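Local coordinates for probable ribosomal RNA small subunit methyltransferase (Thermus thermophilus, PDB 3DMH), which probably transfers a methyl group from S-adenosylmethionine to N2 of a guanosine in 16S ribosomal RNA, at residues M131-N142 and P167-E178. Residues are numbered along the deposited sequence; the frame is centred on the assembly and turned at random.
Sequences MGGRLYLAGDKN and PYRVALLEKEKE
Leu172 and Tyr136 face each other as a non-hydrogen-bonded pair where strand 168-174 runs antiparallel to strand 133-140, their axes 159° apart. The sheet's strand order, 3-2-1-4-5-7-6 with a reversed seventh strand, identifies a class I methyltransferase (Rossmann-like) fold. These are its fifth and seventh strands, away from the bound cofactor and guanosine; the cofactor-binding half repeats the order. Leu172 CD1 sits 3.6 Å from the centroid of the Tyr136 ring and only 4° off the ring normal, a CH-pi contact centred on the face. Val170 CG1 instead reaches the ring's edge, 3.9 Å from Tyr136 CD1. With CG anti to the carbonyl carbon (chi1 -83°), the ring turns one face to Leu172 CD1, and its OH accepts a hydrogen bond from the backbone N of Glu43. Cutting Tyr136 back to an alanine removes the ring, which would probably leave Leu172 CD1 without its aromatic face, open a gap beside Val170 and deprive Glu43 N of this acceptor. On the reverse face, Leu173 CD1 packs 3.9 Å from Leu137 CB and 4.2 Å from Leu135 CD2, with Leu156 and Arg153 of helix 145-156 continuing this layer. Paired backbone bonds fix the register: Leu137 N to Ala171 O and Ala171 N to Leu137 O are each 2.8 Å. Near Pro167, Lys141 CD lies over one face of the Arg169 guanidinium, 3.3 Å from NH2 and offset toward the rim. Arg169 NH1 donates in the guanidinium plane to Tyr168 O and also bonds Gly166 O, which should limit the group's rotation. Outward on the other flank, Arg134, Tyr136 and Ala138 make backbone hydrogen bonds to strand 102-108, so strand 133-140 is gripped from both edges. At the end of strand 133-140, an Asx turn closes as Asn142 N donates to Asp140 OD1 at 2.9 Å, approaching from above the carboxylate plane.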
# COMPACT_ATOMS: atom_id res chain seq x y z
N MET A 131 10.77 13.52 25.56
CA MET A 131 9.87 13.76 26.68
C MET A 131 9.30 15.17 26.57
O MET A 131 10.04 16.12 26.31
CB MET A 131 10.63 13.60 27.99
CG MET A 131 9.75 13.53 29.25
SD MET A 131 8.53 12.19 29.23
CE MET A 131 9.55 10.74 28.98
N GLY A 132 7.99 15.30 26.75
CA GLY A 132 7.32 16.61 26.64
C GLY A 132 6.91 16.98 25.22
O GLY A 132 6.28 18.02 24.99
N GLY A 133 7.27 16.13 24.25
CA GLY A 133 6.85 16.29 22.85
C GLY A 133 5.36 16.09 22.70
O GLY A 133 4.71 15.59 23.61
N ARG A 134 4.81 16.45 21.54
CA ARG A 134 3.36 16.35 21.34
C ARG A 134 2.98 15.58 20.08
O ARG A 134 3.75 15.51 19.12
CB ARG A 134 2.73 17.75 21.29
CG ARG A 134 2.83 18.48 22.63
CD ARG A 134 2.29 19.88 22.52
NE ARG A 134 2.40 20.56 23.80
CZ ARG A 134 1.95 21.79 24.04
NH1 ARG A 134 1.36 22.48 23.07
NH2 ARG A 134 2.10 22.33 25.24
N LEU A 135 1.78 15.00 20.10
CA LEU A 135 1.29 14.19 18.98
C LEU A 135 -0.08 14.71 18.55
O LEU A 135 -1.00 14.81 19.36
CB LEU A 135 1.16 12.72 19.39
CG LEU A 135 0.38 11.78 18.46
CD1 LEU A 135 1.05 11.62 17.09
CD2 LEU A 135 0.19 10.40 19.10
N TYR A 136 -0.19 15.05 17.26
CA TYR A 136 -1.50 15.30 16.66
C TYR A 136 -1.97 13.98 16.08
O TYR A 136 -1.27 13.39 15.26
CB TYR A 136 -1.40 16.30 15.50
CG TYR A 136 -1.39 17.74 15.93
CD1 TYR A 136 -2.57 18.38 16.31
CD2 TYR A 136 -0.21 18.46 15.94
CE1 TYR A 136 -2.57 19.72 16.71
CE2 TYR A 136 -0.19 19.80 16.34
CZ TYR A 136 -1.36 20.42 16.72
OH TYR A 136 -1.32 21.75 17.10
N LEU A 137 -3.12 13.52 16.56
CA LEU A 137 -3.67 12.24 16.15
C LEU A 137 -5.02 12.48 15.49
O LEU A 137 -5.93 13.04 16.11
CB LEU A 137 -3.84 11.33 17.38
CG LEU A 137 -4.24 9.88 17.08
CD1 LEU A 137 -3.07 9.11 16.48
CD2 LEU A 137 -4.76 9.24 18.36
N ALA A 138 -5.18 12.08 14.23
CA ALA A 138 -6.44 12.35 13.55
C ALA A 138 -7.08 11.07 13.05
O ALA A 138 -6.41 10.11 12.69
CB ALA A 138 -6.23 13.32 12.38
N GLY A 139 -8.41 11.06 13.01
CA GLY A 139 -9.08 9.88 12.46
C GLY A 139 -10.58 10.03 12.41
O GLY A 139 -11.10 11.15 12.33
N ASP A 140 -11.25 8.89 12.46
CA ASP A 140 -12.67 8.76 12.13
C ASP A 140 -13.33 7.91 13.22
O ASP A 140 -12.89 6.80 13.49
CB ASP A 140 -12.75 8.06 10.76
CG ASP A 140 -14.16 7.96 10.20
OD1 ASP A 140 -15.16 8.14 10.93
OD2 ASP A 140 -14.25 7.66 8.99
N LYS A 141 -14.36 8.45 13.87
CA LYS A 141 -15.03 7.68 14.89
C LYS A 141 -15.68 6.40 14.35
O LYS A 141 -15.88 5.44 15.10
CB LYS A 141 -16.06 8.54 15.63
CG LYS A 141 -15.45 9.43 16.71
CD LYS A 141 -16.46 10.43 17.22
CE LYS A 141 -17.56 9.78 18.05
NZ LYS A 141 -17.11 9.48 19.44
N ASN A 142 -16.00 6.39 13.05
CA ASN A 142 -16.50 5.19 12.37
C ASN A 142 -15.38 4.21 12.02
O ASN A 142 -15.65 3.09 11.55
CB ASN A 142 -17.24 5.54 11.08
CG ASN A 142 -18.40 6.49 11.31
OD1 ASN A 142 -18.54 7.48 10.59
ND2 ASN A 142 -19.23 6.19 12.30
N PRO A 167 -17.94 12.91 11.95
CA PRO A 167 -17.30 11.81 12.66
C PRO A 167 -15.77 11.98 12.77
O PRO A 167 -15.12 11.20 13.46
CB PRO A 167 -17.62 10.61 11.78
CG PRO A 167 -17.56 11.18 10.39
CD PRO A 167 -18.15 12.58 10.53
N TYR A 168 -15.23 13.01 12.11
CA TYR A 168 -13.78 13.18 12.01
C TYR A 168 -13.25 13.98 13.19
O TYR A 168 -13.90 14.92 13.66
CB TYR A 168 -13.38 13.83 10.68
CG TYR A 168 -14.00 13.09 9.51
CD1 TYR A 168 -13.52 11.82 9.14
CD2 TYR A 168 -15.07 13.63 8.81
CE1 TYR A 168 -14.11 11.12 8.10
CE2 TYR A 168 -15.66 12.94 7.76
CZ TYR A 168 -15.18 11.69 7.41
OH TYR A 168 -15.77 11.02 6.37
N ARG A 169 -12.07 13.58 13.68
CA ARG A 169 -11.50 14.16 14.89
C ARG A 169 -10.01 14.40 14.71
O ARG A 169 -9.34 13.64 14.01
CB ARG A 169 -11.64 13.19 16.07
CG ARG A 169 -13.07 12.89 16.52
CD ARG A 169 -13.70 14.12 17.15
NE ARG A 169 -15.06 13.87 17.63
CZ ARG A 169 -16.16 13.89 16.87
NH1 ARG A 169 -16.08 14.16 15.57
NH2 ARG A 169 -17.35 13.64 17.42
N VAL A 170 -9.52 15.46 15.36
CA VAL A 170 -8.09 15.62 15.63
C VAL A 170 -7.93 15.82 17.13
O VAL A 170 -8.66 16.62 17.74
CB VAL A 170 -7.48 16.85 14.94
CG1 VAL A 170 -5.96 16.89 15.17
CG2 VAL A 170 -7.79 16.86 13.45
N ALA A 171 -7.00 15.06 17.71
CA ALA A 171 -6.60 15.24 19.10
C ALA A 171 -5.14 15.65 19.21
O ALA A 171 -4.32 15.36 18.33
CB ALA A 171 -6.84 13.97 19.88
N LEU A 172 -4.83 16.31 20.32
CA LEU A 172 -3.46 16.67 20.65
C LEU A 172 -3.08 16.00 21.97
O LEU A 172 -3.86 16.05 22.94
CB LEU A 172 -3.31 18.19 20.73
CG LEU A 172 -1.90 18.76 20.94
CD1 LEU A 172 -0.92 18.28 19.86
CD2 LEU A 172 -1.97 20.28 20.96
N LEU A 173 -1.91 15.37 21.98
CA LEU A 173 -1.42 14.65 23.17
C LEU A 173 0.02 15.02 23.53
O LEU A 173 0.79 15.45 22.67
CB LEU A 173 -1.52 13.13 22.97
CG LEU A 173 -2.87 12.49 22.60
CD1 LEU A 173 -3.00 12.29 21.08
CD2 LEU A 173 -3.02 11.17 23.30
N GLU A 174 0.37 14.82 24.81
CA GLU A 174 1.70 15.13 25.32
C GLU A 174 2.39 13.87 25.84
O GLU A 174 1.78 13.08 26.57
CB GLU A 174 1.59 16.15 26.47
CG GLU A 174 2.92 16.65 26.97
CD GLU A 174 2.79 17.71 28.06
OE1 GLU A 174 1.81 18.48 28.06
OE2 GLU A 174 3.69 17.78 28.92
N LYS A 175 3.66 13.68 25.49
CA LYS A 175 4.46 12.58 26.04
C LYS A 175 4.86 12.94 27.47
O LYS A 175 5.65 13.85 27.70
CB LYS A 175 5.70 12.30 25.20
CG LYS A 175 6.45 11.03 25.64
CD LYS A 175 7.57 10.68 24.68
CE LYS A 175 8.43 9.56 25.22
NZ LYS A 175 9.44 9.12 24.22
N GLU A 176 4.29 12.21 28.42
CA GLU A 176 4.53 12.46 29.85
C GLU A 176 5.21 11.27 30.51
O GLU A 176 5.64 11.33 31.68
CB GLU A 176 3.22 12.81 30.56
CG GLU A 176 2.54 14.08 30.06
CD GLU A 176 1.41 14.54 30.96
OE1 GLU A 176 1.70 15.18 31.99
OE2 GLU A 176 0.23 14.27 30.65
N LYS A 177 5.31 10.18 29.75
CA LYS A 177 5.85 8.92 30.24
C LYS A 177 6.73 8.25 29.19
O LYS A 177 6.66 8.56 28.00
CB LYS A 177 4.72 7.97 30.66
CG LYS A 177 4.05 7.27 29.49
CD LYS A 177 2.92 6.35 29.93
CE LYS A 177 1.68 7.14 30.33
NZ LYS A 177 0.66 6.20 30.86
N GLU A 178 7.54 7.30 29.65
CA GLU A 178 8.45 6.56 28.78
C GLU A 178 7.68 5.67 27.81
O GLU A 178 6.73 4.99 28.19
CB GLU A 178 9.42 5.73 29.61
CG GLU A 178 10.88 5.93 29.20
CD GLU A 178 11.30 7.39 29.29
OE1 GLU A 178 11.60 7.98 28.23
OE2 GLU A 178 11.32 7.95 30.41